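Probable adenylyl-sulfate kinase (Aeropyrum pernix, PDB 2YVU) probably phosphorylates adenosine 5'-phosphosulfate with ATP to give 3'-phosphoadenylyl sulfate, the activated form of sulfate. Local coordinates at residues 26-37 with 86-94; 114-125 with 155-166. All blocks are in the same frame, centred on the assembly; numbering follows the deposited sequence.

Interaction 1: residues 26-37 with 86-94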
loop_
_atom_site.group_PDB
_atom_site.type_symbol
_atom_site.label_atom_id
_atom_site.label_comp_id
_atom_site.label_asym_id
_atom_site.label_seq_id
_atom_site.Cartn_x
_atom_site.Cartn_y
_atom_site.Cartn_z
ATOM N N LYS A 26 -17.651 5.331 11.479
ATOM C CA LYS A 26 -16.270 5.637 11.072
ATOM C C LYS A 26 -16.118 6.009 9.608
ATOM O O LYS A 26 -15.592 7.068 9.270
ATOM C CB LYS A 26 -15.365 4.427 11.295
ATOM C CG LYS A 26 -15.158 3.952 12.724
ATOM C CD LYS A 26 -14.585 2.523 12.667
ATOM C CE LYS A 26 -15.633 1.612 12.009
ATOM N NZ LYS A 26 -15.194 0.287 11.482
ATOM N N THR A 27 -16.553 5.110 8.729
ATOM C CA THR A 27 -16.403 5.334 7.297
ATOM C C THR A 27 -17.145 6.549 6.755
ATOM O O THR A 27 -16.642 7.232 5.873
ATOM C CB THR A 27 -16.773 4.063 6.503
ATOM O OG1 THR A 27 -15.934 2.980 6.941
ATOM C CG2 THR A 27 -16.541 4.279 5.015
ATOM N N THR A 28 -18.334 6.832 7.268
ATOM C CA THR A 28 -19.049 8.030 6.821
ATOM C C THR A 28 -18.195 9.263 7.173
ATOM O O THR A 28 -18.023 10.183 6.360
ATOM C CB THR A 28 -20.373 8.214 7.556
ATOM O OG1 THR A 28 -21.065 6.969 7.622
ATOM C CG2 THR A 28 -21.226 9.241 6.827
ATOM N N ILE A 29 -17.684 9.286 8.404
ATOM C CA ILE A 29 -16.844 10.398 8.848
ATOM C C ILE A 29 -15.600 10.520 7.960
ATOM O O ILE A 29 -15.260 11.621 7.505
ATOM C CB ILE A 29 -16.400 10.217 10.325
ATOM C CG1 ILE A 29 -17.622 10.390 11.242
ATOM C CG2 ILE A 29 -15.262 11.213 10.671
ATOM C CD1 ILE A 29 -17.348 10.055 12.705
ATOM N N ALA A 30 -14.928 9.400 7.708
ATOM C CA ALA A 30 -13.725 9.416 6.859
ATOM C C ALA A 30 -13.992 10.024 5.468
ATOM O O ALA A 30 -13.253 10.869 4.985
ATOM C CB ALA A 30 -13.205 7.999 6.682
ATOM N N THR A 31 -15.061 9.582 4.835
ATOM C CA THR A 31 -15.398 10.048 3.495
ATOM C C THR A 31 -15.799 11.519 3.411
ATOM O O THR A 31 -15.454 12.214 2.456
ATOM C CB THR A 31 -16.524 9.165 2.906
ATOM O OG1 THR A 31 -16.044 7.817 2.791
ATOM C CG2 THR A 31 -16.921 9.663 1.531
ATOM N N ARG A 32 -16.550 11.984 4.396
ATOM C CA ARG A 32 -16.967 13.372 4.420
ATOM C C ARG A 32 -15.757 14.240 4.701
ATOM O O ARG A 32 -15.592 15.301 4.085
ATOM C CB ARG A 32 -18.079 13.554 5.453
ATOM C CG ARG A 32 -19.334 12.790 5.005
ATOM C CD ARG A 32 -20.437 12.696 6.039
ATOM N NE ARG A 32 -20.997 13.987 6.411
ATOM C CZ ARG A 32 -22.300 14.266 6.395
ATOM N NH1 ARG A 32 -23.178 13.347 6.014
ATOM N NH2 ARG A 32 -22.726 15.457 6.789
ATOM N N LEU A 33 -14.879 13.787 5.593
ATOM C CA LEU A 33 -13.686 14.567 5.854
ATOM C C LEU A 33 -12.836 14.606 4.585
ATOM O O LEU A 33 -12.305 15.646 4.203
ATOM C CB LEU A 33 -12.868 13.971 7.001
ATOM C CG LEU A 33 -11.504 14.657 7.179
ATOM C CD1 LEU A 33 -11.679 16.080 7.639
ATOM C CD2 LEU A 33 -10.657 13.881 8.189
ATOM N N ALA A 34 -12.716 13.462 3.927
ATOM C CA ALA A 34 -11.913 13.380 2.717
ATOM C C ALA A 34 -12.458 14.318 1.640
ATOM O O ALA A 34 -11.697 14.999 0.944
ATOM C CB ALA A 34 -11.892 11.936 2.215
ATOM N N ASP A 35 -13.776 14.355 1.497
ATOM C CA ASP A 35 -14.381 15.235 0.496
ATOM C C ASP A 35 -13.991 16.697 0.769
ATOM O O ASP A 35 -13.641 17.434 -0.150
ATOM C CB ASP A 35 -15.905 15.090 0.518
ATOM C CG ASP A 35 -16.560 15.695 -0.706
ATOM O OD1 ASP A 35 -16.121 15.355 -1.824
ATOM O OD2 ASP A 35 -17.508 16.504 -0.560
ATOM N N LEU A 36 -14.042 17.109 2.037
ATOM C CA LEU A 36 -13.689 18.479 2.417
ATOM C C LEU A 36 -12.263 18.889 2.047
ATOM O O LEU A 36 -12.025 19.966 1.491
ATOM C CB LEU A 36 -13.860 18.670 3.929
ATOM C CG LEU A 36 -15.254 18.660 4.577
ATOM C CD1 LEU A 36 -15.101 18.868 6.091
ATOM C CD2 LEU A 36 -16.132 19.758 3.993
ATOM N N LEU A 37 -11.307 18.036 2.382
ATOM C CA LEU A 37 -9.909 18.313 2.107
ATOM C C LEU A 37 -9.575 18.269 0.623
ATOM O O LEU A 37 -8.786 19.068 0.145
ATOM C CB LEU A 37 -9.032 17.320 2.869
ATOM C CG LEU A 37 -9.220 17.382 4.376
ATOM C CD1 LEU A 37 -8.651 16.128 5.003
ATOM C CD2 LEU A 37 -8.528 18.649 4.931
ATOM N N VAL A 86 0.744 12.957 1.203
ATOM C CA VAL A 86 -0.653 12.606 1.238
ATOM C C VAL A 86 -1.273 12.551 2.630
ATOM O O VAL A 86 -0.659 12.072 3.577
ATOM C CB VAL A 86 -0.856 11.226 0.590
ATOM C CG1 VAL A 86 -2.334 10.868 0.573
ATOM C CG2 VAL A 86 -0.248 11.213 -0.815
ATOM N N ILE A 87 -2.503 13.033 2.737
ATOM C CA ILE A 87 -3.251 12.971 3.985
ATOM C C ILE A 87 -3.959 11.621 3.907
ATOM O O ILE A 87 -4.828 11.420 3.054
ATOM C CB ILE A 87 -4.293 14.112 4.075
ATOM C CG1 ILE A 87 -3.568 15.469 4.209
ATOM C CG2 ILE A 87 -5.226 13.867 5.280
ATOM C CD1 ILE A 87 -4.506 16.690 4.211
ATOM N N VAL A 88 -3.580 10.691 4.780
ATOM C CA VAL A 88 -4.166 9.357 4.737
ATOM C C VAL A 88 -5.194 9.166 5.816
ATOM O O VAL A 88 -4.862 9.191 6.998
ATOM C CB VAL A 88 -3.102 8.293 4.918
ATOM C CG1 VAL A 88 -3.690 6.879 4.578
ATOM C CG2 VAL A 88 -1.905 8.637 4.042
ATOM N N ILE A 89 -6.445 9.000 5.413
ATOM C CA ILE A 89 -7.513 8.798 6.389
ATOM C C ILE A 89 -7.840 7.308 6.431
ATOM O O ILE A 89 -8.240 6.706 5.421
ATOM C CB ILE A 89 -8.749 9.644 6.018
ATOM C CG1 ILE A 89 -8.344 11.130 5.963
ATOM C CG2 ILE A 89 -9.857 9.459 7.057
ATOM C CD1 ILE A 89 -9.327 12.004 5.170
ATOM N N CYS A 90 -7.645 6.703 7.599
ATOM C CA CYS A 90 -7.876 5.270 7.748
ATOM C C CYS A 90 -9.075 4.893 8.608
ATOM O O CYS A 90 -9.281 5.453 9.682
ATOM C CB CYS A 90 -6.634 4.597 8.339
ATOM S SG CYS A 90 -5.163 4.721 7.370
ATOM N N SER A 91 -9.843 3.916 8.137
ATOM C CA SER A 91 -11.009 3.431 8.862
ATOM C C SER A 91 -10.972 1.918 8.851
ATOM O O SER A 91 -11.364 1.274 7.866
ATOM C CB SER A 91 -12.308 3.885 8.204
ATOM O OG SER A 91 -13.384 3.328 8.933
ATOM N N PHE A 92 -10.498 1.338 9.942
ATOM C CA PHE A 92 -10.390 -0.104 9.995
ATOM C C PHE A 92 -10.917 -0.728 11.266
ATOM O O PHE A 92 -11.190 -0.040 12.243
ATOM C CB PHE A 92 -8.928 -0.522 9.826
ATOM C CG PHE A 92 -8.411 -0.335 8.445
ATOM C CD1 PHE A 92 -7.779 0.846 8.082
ATOM C CD2 PHE A 92 -8.607 -1.326 7.484
ATOM C CE1 PHE A 92 -7.339 1.047 6.773
ATOM C CE2 PHE A 92 -8.173 -1.136 6.167
ATOM C CZ PHE A 92 -7.534 0.053 5.811
ATOM N N VAL A 93 -11.061 -2.051 11.225
ATOM C CA VAL A 93 -11.495 -2.805 12.387
ATOM C C VAL A 93 -10.176 -3.142 13.097
ATOM O O VAL A 93 -9.398 -3.993 12.642
ATOM C CB VAL A 93 -12.252 -4.091 11.972
ATOM C CG1 VAL A 93 -11.419 -4.898 11.012
ATOM C CG2 VAL A 93 -12.598 -4.920 13.198
ATOM N N SER A 94 -9.912 -2.424 14.184
ATOM C CA SER A 94 -8.692 -2.608 14.961
ATOM C C SER A 94 -9.050 -2.409 16.440
ATOM O O SER A 94 -8.644 -1.436 17.068
ATOM C CB SER A 94 -7.664 -1.576 14.489
ATOM O OG SER A 94 -8.227 -0.264 14.424
#
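Ile89 fills the middle of the contact between helix 26-37 and strand 87-91, meeting the helix with two of its branches. Its CG2, anti to the backbone N, lies 3.7 Å from Ala30 CB, while CD1, at the end of the other branch, reaches past the alanine to a spot bounded by Leu33, Ala34 and Leu37. There Ile89 CD1 sits 3.8 Å from Leu33 CD2 and equally close to Ala34 CA, so the methyl rests against the helix backbone itself. The extended branch (chi2 161°) is what carries it that far. With an alanine here, a gap would probably open beneath Ala30 and Ala34, and Leu33 and Leu37 would lose the methyl they pack on. One layer further along, the side chains of Leu37 and Ile87 cross at about a right angle, with Leu37 CD1 4.1 Å from Ile87 CG2. Helix and strand run nearly antiparallel, at 166°, with axes 8.3 Å apart, as expected where a P-loop helix covers the parallel sheet of a nucleotide kinase; Ala34 and Ile89 also touch the neighbouring strand 44-48.

The character changes at Ser91. Its OG, turned anti to the backbone N (chi1 178°), hydrogen-bonds Thr27 OG1 at 3.3 Å and lies equally close to Lys26 CB. Lys26 and Thr27 belong to the Walker A motif and, by similarity, bind ATP. The contact therefore grades from a hydrocarbon core to a hydroxyl pair, which ties the start of the P-loop helix to the strand leading toward Ser94, the probable phosphoserine site.

Interaction 2: residues 114-125 with 155-166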
loop_
_atom_site.group_PDB
_atom_site.type_symbol
_atom_site.label_atom_id
_atom_site.label_comp_id
_atom_site.label_asym_id
_atom_site.label_seq_id
_atom_site.Cartn_x
_atom_site.Cartn_y
_atom_site.Cartn_z
ATOM N N PHE A 114 0.499 10.928 13.735
ATOM C CA PHE A 114 -0.504 9.870 13.715
ATOM C C PHE A 114 -1.623 10.268 14.665
ATOM O O PHE A 114 -1.444 10.265 15.884
ATOM C CB PHE A 114 0.129 8.537 14.136
ATOM C CG PHE A 114 -0.823 7.358 14.090
ATOM C CD1 PHE A 114 -1.549 6.979 15.222
ATOM C CD2 PHE A 114 -0.966 6.609 12.925
ATOM C CE1 PHE A 114 -2.394 5.868 15.193
ATOM C CE2 PHE A 114 -1.814 5.491 12.879
ATOM C CZ PHE A 114 -2.528 5.117 14.013
ATOM N N LEU A 115 -2.776 10.614 14.104
ATOM C CA LEU A 115 -3.913 11.039 14.915
ATOM C C LEU A 115 -4.921 9.922 15.143
ATOM O O LEU A 115 -5.673 9.552 14.240
ATOM C CB LEU A 115 -4.627 12.227 14.253
ATOM C CG LEU A 115 -3.723 13.410 13.913
ATOM C CD1 LEU A 115 -4.483 14.475 13.133
ATOM C CD2 LEU A 115 -3.168 13.962 15.197
ATOM N N GLU A 116 -4.940 9.390 16.356
ATOM C CA GLU A 116 -5.864 8.323 16.705
ATOM C C GLU A 116 -7.185 8.961 17.137
ATOM O O GLU A 116 -7.277 9.617 18.181
ATOM C CB GLU A 116 -5.266 7.474 17.818
ATOM C CG GLU A 116 -6.108 6.291 18.245
ATOM C CD GLU A 116 -5.294 5.296 19.064
ATOM O OE1 GLU A 116 -4.255 5.692 19.617
ATOM O OE2 GLU A 116 -5.686 4.121 19.156
ATOM N N ILE A 117 -8.196 8.774 16.304
ATOM C CA ILE A 117 -9.518 9.346 16.522
ATOM C C ILE A 117 -10.509 8.295 16.997
ATOM O O ILE A 117 -10.842 7.347 16.265
ATOM C CB ILE A 117 -10.058 9.944 15.205
ATOM C CG1 ILE A 117 -8.980 10.834 14.577
ATOM C CG2 ILE A 117 -11.431 10.618 15.442
ATOM C CD1 ILE A 117 -8.525 12.034 15.450
ATOM N N TYR A 118 -11.005 8.471 18.213
ATOM C CA TYR A 118 -11.967 7.520 18.749
ATOM C C TYR A 118 -13.400 7.907 18.392
ATOM O O TYR A 118 -13.929 8.913 18.877
ATOM C CB TYR A 118 -11.793 7.397 20.273
ATOM C CG TYR A 118 -12.772 6.454 20.960
ATOM C CD1 TYR A 118 -13.248 5.307 20.323
ATOM C CD2 TYR A 118 -13.175 6.681 22.271
ATOM C CE1 TYR A 118 -14.107 4.401 20.982
ATOM C CE2 TYR A 118 -14.027 5.783 22.938
ATOM C CZ TYR A 118 -14.488 4.649 22.285
ATOM O OH TYR A 118 -15.346 3.779 22.941
ATOM N N VAL A 119 -14.009 7.096 17.526
ATOM C CA VAL A 119 -15.387 7.266 17.089
ATOM C C VAL A 119 -16.173 6.428 18.105
ATOM O O VAL A 119 -16.235 5.198 18.024
ATOM C CB VAL A 119 -15.563 6.741 15.652
ATOM C CG1 VAL A 119 -16.999 6.983 15.163
ATOM C CG2 VAL A 119 -14.553 7.437 14.739
ATOM N N LYS A 120 -16.774 7.130 19.053
ATOM C CA LYS A 120 -17.459 6.520 20.182
ATOM C C LYS A 120 -18.946 6.233 20.069
ATOM O O LYS A 120 -19.760 7.139 19.838
ATOM C CB LYS A 120 -17.173 7.389 21.411
ATOM C CG LYS A 120 -17.869 6.977 22.691
ATOM C CD LYS A 120 -17.355 7.850 23.830
ATOM C CE LYS A 120 -17.943 7.432 25.172
ATOM N NZ LYS A 120 -19.432 7.577 25.185
ATOM N N ALA A 121 -19.267 4.956 20.261
ATOM C CA ALA A 121 -20.616 4.410 20.210
ATOM C C ALA A 121 -20.627 3.097 21.007
ATOM O O ALA A 121 -19.752 2.261 20.836
ATOM C CB ALA A 121 -21.012 4.138 18.760
ATOM N N SER A 122 -21.612 2.897 21.874
ATOM C CA SER A 122 -21.648 1.664 22.644
ATOM C C SER A 122 -22.024 0.488 21.771
ATOM O O SER A 122 -22.598 0.649 20.693
ATOM C CB SER A 122 -22.661 1.760 23.779
ATOM O OG SER A 122 -23.972 1.679 23.265
ATOM N N LEU A 123 -21.697 -0.702 22.261
ATOM C CA LEU A 123 -21.991 -1.956 21.591
ATOM C C LEU A 123 -23.500 -2.119 21.382
ATOM O O LEU A 123 -23.948 -2.485 20.307
ATOM C CB LEU A 123 -21.499 -3.111 22.461
ATOM C CG LEU A 123 -21.130 -4.449 21.827
ATOM C CD1 LEU A 123 -21.464 -5.536 22.833
ATOM C CD2 LEU A 123 -21.863 -4.674 20.517
ATOM N N GLU A 124 -24.277 -1.869 22.428
ATOM C CA GLU A 124 -25.723 -2.018 22.334
ATOM C C GLU A 124 -26.260 -0.999 21.362
ATOM O O GLU A 124 -27.240 -1.249 20.671
ATOM C CB GLU A 124 -26.388 -1.807 23.695
ATOM C CG GLU A 124 -25.980 -2.803 24.758
ATOM C CD GLU A 124 -26.700 -2.569 26.079
ATOM O OE1 GLU A 124 -26.953 -1.396 26.434
ATOM O OE2 GLU A 124 -27.002 -3.560 26.773
ATOM N N GLU A 125 -25.614 0.165 21.322
ATOM C CA GLU A 125 -26.051 1.207 20.424
ATOM C C GLU A 125 -25.822 0.837 18.969
ATOM O O GLU A 125 -26.709 1.051 18.156
ATOM C CB GLU A 125 -25.365 2.546 20.746
ATOM C CG GLU A 125 -25.716 3.652 19.741
ATOM C CD GLU A 125 -27.208 4.038 19.744
ATOM O OE1 GLU A 125 -27.686 4.597 18.728
ATOM O OE2 GLU A 125 -27.900 3.798 20.762
ATOM N N PRO A 155 -11.034 0.686 23.989
ATOM C CA PRO A 155 -10.911 2.109 23.660
ATOM C C PRO A 155 -9.489 2.634 23.795
ATOM O O PRO A 155 -8.715 2.125 24.593
ATOM C CB PRO A 155 -11.864 2.779 24.654
ATOM C CG PRO A 155 -12.863 1.722 24.938
ATOM C CD PRO A 155 -12.017 0.483 25.063
ATOM N N PRO A 156 -9.120 3.652 22.998
ATOM C CA PRO A 156 -7.766 4.213 23.083
ATOM C C PRO A 156 -7.588 4.871 24.455
ATOM O O PRO A 156 -8.515 5.512 24.958
ATOM C CB PRO A 156 -7.747 5.252 21.957
ATOM C CG PRO A 156 -8.787 4.765 21.015
ATOM C CD PRO A 156 -9.878 4.290 21.914
ATOM N N GLU A 157 -6.414 4.696 25.058
ATOM C CA GLU A 157 -6.116 5.298 26.360
ATOM C C GLU A 157 -6.073 6.821 26.218
ATOM O O GLU A 157 -6.710 7.564 26.981
ATOM C CB GLU A 157 -4.751 4.828 26.864
ATOM C CG GLU A 157 -4.604 3.333 27.012
ATOM C CD GLU A 157 -5.463 2.774 28.119
ATOM O OE1 GLU A 157 -5.451 1.540 28.306
ATOM O OE2 GLU A 157 -6.150 3.565 28.801
ATOM N N ASN A 158 -5.305 7.277 25.235
ATOM C CA ASN A 158 -5.164 8.700 24.990
ATOM C C ASN A 158 -5.277 9.028 23.513
ATOM O O ASN A 158 -4.276 9.178 22.823
ATOM C CB ASN A 158 -3.822 9.189 25.531
ATOM C CG ASN A 158 -3.979 10.352 26.474
ATOM O OD1 ASN A 158 -4.074 11.509 26.051
ATOM N ND2 ASN A 158 -4.043 10.051 27.766
ATOM N N PRO A 159 -6.515 9.130 23.007
ATOM C CA PRO A 159 -6.766 9.445 21.599
ATOM C C PRO A 159 -6.504 10.916 21.324
ATOM O O PRO A 159 -6.509 11.733 22.229
ATOM C CB PRO A 159 -8.230 9.104 21.439
ATOM C CG PRO A 159 -8.780 9.558 22.749
ATOM C CD PRO A 159 -7.785 8.973 23.735
ATOM N N GLN A 160 -6.272 11.272 20.076
ATOM C CA GLN A 160 -6.046 12.675 19.810
ATOM C C GLN A 160 -7.382 13.399 19.751
ATOM O O GLN A 160 -7.437 14.632 19.792
ATOM C CB GLN A 160 -5.255 12.851 18.521
ATOM C CG GLN A 160 -3.755 12.654 18.692
ATOM C CD GLN A 160 -3.361 11.310 19.316
ATOM O OE1 GLN A 160 -2.924 11.255 20.462
ATOM N NE2 GLN A 160 -3.496 10.234 18.559
ATOM N N LEU A 161 -8.475 12.642 19.695
ATOM C CA LEU A 161 -9.780 13.292 19.651
ATOM C C LEU A 161 -10.856 12.231 19.823
ATOM O O LEU A 161 -10.671 11.097 19.407
ATOM C CB LEU A 161 -9.961 14.001 18.294
ATOM C CG LEU A 161 -11.038 15.078 18.130
ATOM C CD1 LEU A 161 -10.566 16.321 18.876
ATOM C CD2 LEU A 161 -11.259 15.428 16.643
ATOM N N VAL A 162 -11.980 12.613 20.409
ATOM C CA VAL A 162 -13.103 11.700 20.617
ATOM C C VAL A 162 -14.310 12.243 19.876
ATOM O O VAL A 162 -14.671 13.406 20.038
ATOM C CB VAL A 162 -13.490 11.585 22.107
ATOM C CG1 VAL A 162 -14.730 10.696 22.260
ATOM C CG2 VAL A 162 -12.318 11.025 22.902
ATOM N N LEU A 163 -14.923 11.421 19.034
ATOM C CA LEU A 163 -16.111 11.869 18.307
ATOM C C LEU A 163 -17.292 11.072 18.863
ATOM O O LEU A 163 -17.448 9.873 18.579
ATOM C CB LEU A 163 -15.952 11.639 16.785
ATOM C CG LEU A 163 -14.796 12.396 16.096
ATOM C CD1 LEU A 163 -14.842 12.111 14.614
ATOM C CD2 LEU A 163 -14.879 13.912 16.340
ATOM N N ASP A 164 -18.112 11.730 19.680
ATOM C CA ASP A 164 -19.264 11.060 20.276
ATOM C C ASP A 164 -20.396 11.007 19.263
ATOM O O ASP A 164 -21.073 12.015 19.027
ATOM C CB ASP A 164 -19.738 11.804 21.529
ATOM C CG ASP A 164 -20.742 10.985 22.338
ATOM O OD1 ASP A 164 -21.572 10.281 21.725
ATOM O OD2 ASP A 164 -20.708 11.043 23.584
ATOM N N THR A 165 -20.612 9.839 18.665
ATOM C CA THR A 165 -21.661 9.705 17.666
ATOM C C THR A 165 -23.066 9.549 18.261
ATOM O O THR A 165 -24.036 9.413 17.525
ATOM C CB THR A 165 -21.384 8.520 16.707
ATOM O OG1 THR A 165 -21.507 7.288 17.418
ATOM C CG2 THR A 165 -19.963 8.616 16.117
ATOM N N GLU A 166 -23.184 9.562 19.585
ATOM C CA GLU A 166 -24.507 9.438 20.192
ATOM C C GLU A 166 -25.031 10.807 20.613
ATOM O O GLU A 166 -26.230 11.087 20.506
ATOM C CB GLU A 166 -24.473 8.461 21.386
ATOM C CG GLU A 166 -24.684 6.983 20.971
ATOM C CD GLU A 166 -24.533 5.976 22.119
ATOM O OE1 GLU A 166 -23.532 5.223 22.125
ATOM O OE2 GLU A 166 -25.416 5.927 23.011
#
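Parallel strand pairing joins strand 114-120 to the edge strand 161-164 at one margin of the central sheet, and flanking loops extend the contact at both ends. Tyr118 is gripped through both its backbone N and O by the edge strand: Tyr118 N donates to Leu161 O, and Leu163 N reaches Tyr118 O at 2.7 Å in a nearly straight bond (173°). Lys120 N continues the ladder to Leu163 O. Before the edge strand begins, Gln160 N donates to Glu116 O in the carbonyl plane.

Side chains alternate between the two faces. On one, Ile117 CD1 lies 3.7 Å from Leu161 CB and Ile117 CG2 packs on Leu163 CD1, a layer that helix 170-184 covers. On the other, CG anti to the backbone N (chi1 178°) lets the Tyr118 ring pass beneath Pro156, whose CD makes a CH-pi contact 4.0 Å from the ring centroid, while Lys120 CB lies over the opposite ring face. Pro156 CB and CG also rest against the carboxylate of Glu116, which forms salt bridges with Arg100 and Arg104. This is the fourth-to-fifth strand pairing of the P-loop kinase sheet, ordered 2-3-1-4-5.

Past the ladder, Lys120 O accepts two bonds from Thr165: its N approaches in the carbonyl plane, and its OG1, 3.0 Å away, from above that plane. Thr165 CG2 meanwhile packs 3.5 Å from Val119 CG1. Asp164 OD1 accepts from Glu166 N in an Asx turn. Glu166 OE1 then takes Ser122 N at 3.0 Å (170°), next to the helix start where Ser122 OG caps Glu125 N. The nearby carboxylate of Glu125 pairs with Arg128 and Arg129.

From the N terminus, strand 14-19 runs into the P-loop and helix 26-39. Interaction 1 then closes a largely helical loop of 48 residues, bringing strand 87-91 under that helix. Only after it is complete does interaction 2 open: strand 114-120 is followed by mostly helical chain until residues 155-166 return and add the last strand of the sheet. The two are in series, neither nested nor crossed. Strand 14-19 lies between strands 87-91 and 114-120, so both contacts reach the same sheet, one packing a helix on it and the other adding its edge strand. They also touch directly, since Ile29 CD1 of the helix packs 3.8 Å from Leu163 CD1, and Lys26 CG approaches Val119 CB.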